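Local coordinates for protein protocatechuate decarboxylase (Klebsiella pneumoniae, PDB 5O3M) that probably removes the carboxyl group of protocatechuate to give catechol, as a decarboxylase of the UbiD family that depends on a prenylated flavin cofactor, at residues G344-H347 and T348-G352; Q394-D397 and E398-G402. All blocks are in the same frame, centred on the assembly; numbering follows the deposited sequence.

Interaction 1 (G344-H347 and T348-G352); sequences GEEH and TTLAG. With 9JE (pentane-1,5-diol), chain G.
His347 and Ala351 meet one turn apart near the start of helix 344-366, the methyl CB of Ala351 lying 3.5 Å from the imidazole CE1 of His347. The CD2 corner of the same ring approaches the bound pentane-1,5-diol obliquely, 3.5 Å from its C04, while Leu350 brings its CB alongside C03 of the diol. Together with Cys170 and Leu340 these residues line the pocket. With CG anti to the backbone N (chi1 -172°), the histidine ring is carried out to the diol. Its ND1 is hydrogen-bonded to Gly381 O and Phe310 stacks on the ring, two contacts that probably limit rotation of the imidazole.

Beneath the side chains runs the i to i+4 bonding of the helix. Thr349 N reaches Glu345 O at 2.8 Å and Ala351 N reaches His347 O at 2.8 Å.

On another side, one water donates to both Glu345 OE2 (2.6 Å) and Thr349 OG1 (2.7 Å), bridging the first turn. Glu345 OE1 and Thr348 OG1 each bond to Thr378 OG1, whereas Glu346 OE2 goes to His96 ND1 and Thr349 OG1 to His96 O. Buried polar ends are thus satisfied by partners in neighbouring loops, and the diol, itself hydrogen-bonded to Cys170 O, meets the histidine through carbon contacts.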
loop_
_atom_site.group_PDB
_atom_site.type_symbol
_atom_site.label_atom_id
_atom_site.label_comp_id
_atom_site.label_asym_id
_atom_site.label_seq_id
_atom_site.Cartn_x
_atom_site.Cartn_y
_atom_site.Cartn_z
ATOM N N GLY A 344 21.967 -27.670 -10.752
ATOM C CA GLY A 344 22.808 -26.532 -11.099
ATOM C C GLY A 344 22.610 -25.986 -12.503
ATOM O O GLY A 344 21.487 -25.890 -13.015
ATOM N N GLU A 345 23.731 -25.612 -13.138
ATOM C CA GLU A 345 23.672 -24.963 -14.444
ATOM C C GLU A 345 23.144 -25.899 -15.527
ATOM O O GLU A 345 22.501 -25.441 -16.478
ATOM C CB GLU A 345 25.056 -24.447 -14.826
ATOM C CG GLU A 345 25.071 -23.625 -16.094
ATOM C CD GLU A 345 24.513 -22.221 -15.868
ATOM O OE1 GLU A 345 24.407 -21.799 -14.690
ATOM O OE2 GLU A 345 24.184 -21.546 -16.864
ATOM N N GLU A 346 23.410 -27.207 -15.409
ATOM C CA GLU A 346 22.904 -28.147 -16.401
ATOM C C GLU A 346 21.386 -28.064 -16.511
ATOM O O GLU A 346 20.840 -28.101 -17.618
ATOM C CB GLU A 346 23.355 -29.569 -16.060
ATOM C CG GLU A 346 23.090 -30.575 -17.181
ATOM C CD GLU A 346 24.294 -31.489 -17.467
ATOM O OE1 GLU A 346 25.195 -31.616 -16.602
ATOM O OE2 GLU A 346 24.342 -32.061 -18.571
ATOM N N HIS A 347 20.686 -27.916 -15.376
ATOM C CA HIS A 347 19.239 -27.683 -15.439
ATOM C C HIS A 347 18.926 -26.317 -16.053
ATOM O O HIS A 347 18.000 -26.182 -16.864
ATOM C CB HIS A 347 18.617 -27.810 -14.036
ATOM C CG HIS A 347 17.121 -27.776 -14.037
ATOM N ND1 HIS A 347 16.401 -26.600 -14.121
ATOM C CD2 HIS A 347 16.206 -28.777 -13.997
ATOM C CE1 HIS A 347 15.107 -26.880 -14.124
ATOM N NE2 HIS A 347 14.962 -28.195 -14.048
ATOM N N THR A 348 19.686 -25.289 -15.677
ATOM C CA THR A 348 19.480 -23.960 -16.241
ATOM C C THR A 348 19.493 -23.994 -17.765
ATOM O O THR A 348 18.621 -23.402 -18.418
ATOM C CB THR A 348 20.556 -23.007 -15.727
ATOM O OG1 THR A 348 20.403 -22.838 -14.308
ATOM C CG2 THR A 348 20.454 -21.650 -16.448
ATOM N N THR A 349 20.501 -24.658 -18.349
ATOM C CA THR A 349 20.557 -24.810 -19.801
ATOM C C THR A 349 19.307 -25.494 -20.337
ATOM O O THR A 349 18.634 -24.979 -21.235
ATOM C CB THR A 349 21.795 -25.614 -20.203
ATOM O OG1 THR A 349 22.982 -24.895 -19.842
ATOM C CG2 THR A 349 21.765 -25.899 -21.731
ATOM N N LEU A 350 18.998 -26.681 -19.813
ATOM C CA LEU A 350 17.945 -27.506 -20.399
ATOM C C LEU A 350 16.565 -26.881 -20.214
ATOM O O LEU A 350 15.765 -26.864 -21.156
ATOM C CB LEU A 350 17.989 -28.915 -19.803
ATOM C CG LEU A 350 19.264 -29.695 -20.138
ATOM C CD1 LEU A 350 19.304 -31.037 -19.376
ATOM C CD2 LEU A 350 19.354 -29.919 -21.646
ATOM N N ALA A 351 16.254 -26.374 -19.012
ATOM C CA ALA A 351 14.967 -25.706 -18.823
ATOM C C ALA A 351 14.971 -24.266 -19.321
ATOM O O ALA A 351 13.926 -23.768 -19.762
ATOM C CB ALA A 351 14.555 -25.718 -17.356
ATOM N N GLY A 352 16.121 -23.590 -19.264
ATOM C CA GLY A 352 16.134 -22.146 -19.496
ATOM C C GLY A 352 15.929 -21.758 -20.950
ATOM O O GLY A 352 15.291 -20.738 -21.250
HETATM C C02 9JE G . 13.896 -30.777 -17.672
HETATM C C03 9JE G . 15.378 -31.094 -17.734
HETATM C C04 9JE G . 16.010 -31.336 -16.366
HETATM C C05 9JE G . 16.341 -32.809 -16.098
HETATM C C06 9JE G . 16.793 -33.079 -14.655
HETATM O O01 9JE G . 13.696 -29.498 -18.205
HETATM O O07 9JE G . 16.842 -34.466 -14.392
HETATM O O HOH W 1 20.489 -23.244 -11.663
HETATM O O HOH W 2 23.062 -22.259 -19.085
#

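Interaction 2 (Q394-D397 and E398-G402); sequences QPAD and EGRQG
Arg400 folds back over the 3-10 turn 395-397 to meet Asp397, in the connection that leads from strand 385-390 into helix 400-411. This strand-to-helix link of the C-terminal UbiD region, a 3-10 turn followed by a glycine of positive phi, packs against a second subunit. Backbone bonds shape the corner. Glu398 N donates to Pro395 O at 3.0 Å, an i to i+3 bond that continues the 3-10 turn, and Arg400 N donates to Asp397 O at 3.0 Å. Gly399 has a positive phi (95°), which lets the chain swing round before the helix begins.

The charged contact is a salt bridge, Arg400 NH1 to Asp397 OD1 at 3.0 Å. The oxygen lies in the guanidinium plane but is approached on its anti side, with the two flat groups 69° apart. An arginine chain extended from CG to NE spans the turn, so that Ala396 O lies over one guanidinium face, offset toward its rim, in contact but not hydrogen-bonded. Asp397 OD2 pairs with Arg393, so the carboxylate is shared between two arginines, and the amide NE2 of Gln394 adds a weak bond to OD1.

Side-chain hydrogen bonds of Gln401 secure the start of the helix: its OE1 accepts from Gly399 N at 3.0 Å, and its NE2 is bonded to Asp482. Glu398 joins Lys392 through OE1 and Arg471 of the second subunit through OE2, which places the corner at a subunit interface. Gln401 NE2 also lies 3.1 Å from Glu398 OE2 along an almost straight N-H (178°), coming from above the carboxylate plane.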
loop_
_atom_site.group_PDB
_atom_site.type_symbol
_atom_site.label_atom_id
_atom_site.label_comp_id
_atom_site.label_asym_id
_atom_site.label_seq_id
_atom_site.Cartn_x
_atom_site.Cartn_y
_atom_site.Cartn_z
ATOM N N GLN A 394 10.375 4.952 -28.995
ATOM C CA GLN A 394 9.420 6.010 -29.289
ATOM C C GLN A 394 8.540 6.197 -28.054
ATOM O O GLN A 394 8.446 5.285 -27.223
ATOM C CB GLN A 394 8.555 5.648 -30.499
ATOM C CG GLN A 394 7.607 4.508 -30.133
ATOM C CD GLN A 394 7.183 3.676 -31.313
ATOM O OE1 GLN A 394 6.827 4.212 -32.360
ATOM N NE2 GLN A 394 7.221 2.352 -31.154
ATOM N N PRO A 395 7.880 7.362 -27.915
ATOM C CA PRO A 395 7.088 7.606 -26.690
ATOM C C PRO A 395 6.115 6.482 -26.359
ATOM O O PRO A 395 5.967 6.132 -25.186
ATOM C CB PRO A 395 6.358 8.929 -26.984
ATOM C CG PRO A 395 7.199 9.624 -28.066
ATOM C CD PRO A 395 7.918 8.532 -28.824
ATOM N N ALA A 396 5.462 5.894 -27.361
ATOM C CA ALA A 396 4.482 4.843 -27.101
ATOM C C ALA A 396 5.092 3.583 -26.479
ATOM O O ALA A 396 4.342 2.759 -25.939
ATOM C CB ALA A 396 3.749 4.482 -28.400
ATOM N N ASP A 397 6.424 3.398 -26.551
ATOM C CA ASP A 397 7.042 2.259 -25.870
ATOM C C ASP A 397 7.048 2.426 -24.360
ATOM O O ASP A 397 7.265 1.444 -23.646
ATOM C CB ASP A 397 8.484 2.016 -26.352
ATOM C CG ASP A 397 8.553 1.306 -27.717
ATOM O OD1 ASP A 397 7.561 0.688 -28.144
ATOM O OD2 ASP A 397 9.617 1.376 -28.368
ATOM N N GLU A 398 6.847 3.640 -23.852
ATOM C CA GLU A 398 6.677 3.802 -22.416
ATOM C C GLU A 398 5.347 3.175 -22.011
ATOM O O GLU A 398 4.309 3.471 -22.604
ATOM C CB GLU A 398 6.725 5.280 -22.024
ATOM C CG GLU A 398 6.581 5.531 -20.496
ATOM C CD GLU A 398 7.626 4.771 -19.659
ATOM O OE1 GLU A 398 8.824 4.763 -20.049
ATOM O OE2 GLU A 398 7.247 4.171 -18.618
ATOM N N GLY A 399 5.385 2.277 -21.030
ATOM C CA GLY A 399 4.240 1.468 -20.690
ATOM C C GLY A 399 4.202 0.104 -21.339
ATOM O O GLY A 399 3.424 -0.752 -20.898
ATOM N N ARG A 400 5.020 -0.135 -22.364
ATOM C CA ARG A 400 5.089 -1.469 -22.946
ATOM C C ARG A 400 6.085 -2.370 -22.241
ATOM O O ARG A 400 6.029 -3.588 -22.440
ATOM C CB ARG A 400 5.431 -1.391 -24.440
ATOM C CG ARG A 400 4.327 -0.726 -25.245
ATOM C CD ARG A 400 4.518 -0.899 -26.722
ATOM N NE ARG A 400 3.362 -0.358 -27.430
ATOM C CZ ARG A 400 3.456 0.505 -28.433
ATOM N NH1 ARG A 400 4.648 0.905 -28.855
ATOM N NH2 ARG A 400 2.363 0.952 -29.021
ATOM N N GLN A 401 6.985 -1.821 -21.414
ATOM C CA GLN A 401 7.882 -2.708 -20.679
ATOM C C GLN A 401 7.091 -3.557 -19.682
ATOM O O GLN A 401 7.345 -4.761 -19.543
ATOM C CB GLN A 401 8.995 -1.908 -19.984
ATOM C CG GLN A 401 8.555 -1.067 -18.757
ATOM C CD GLN A 401 8.118 0.355 -19.122
ATOM O OE1 GLN A 401 7.762 0.634 -20.271
ATOM N NE2 GLN A 401 8.146 1.263 -18.133
ATOM N N GLY A 402 6.098 -2.955 -19.012
ATOM C CA GLY A 402 5.221 -3.738 -18.152
ATOM C C GLY A 402 4.390 -4.721 -18.949
ATOM O O GLY A 402 4.153 -5.851 -18.513
#

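Followed from the N terminus, the chain leaves strand 337-339 and enters helix 344-366, whose first turns form interaction 1 near the centre of the chain. Strands 371-376 and 385-390 follow, and interaction 2 then turns the chain from strand 385-390 into helix 400-411. The two are in series, neither nested nor crossed, and each closes only a local turn. Their centres are 32 Å apart and they do not touch. Interaction 1 ties a helix to the loops and the 168-177 strand around a diol pocket; interaction 2 joins the connection between strand 385-390 and helix 400-411 to a second subunit.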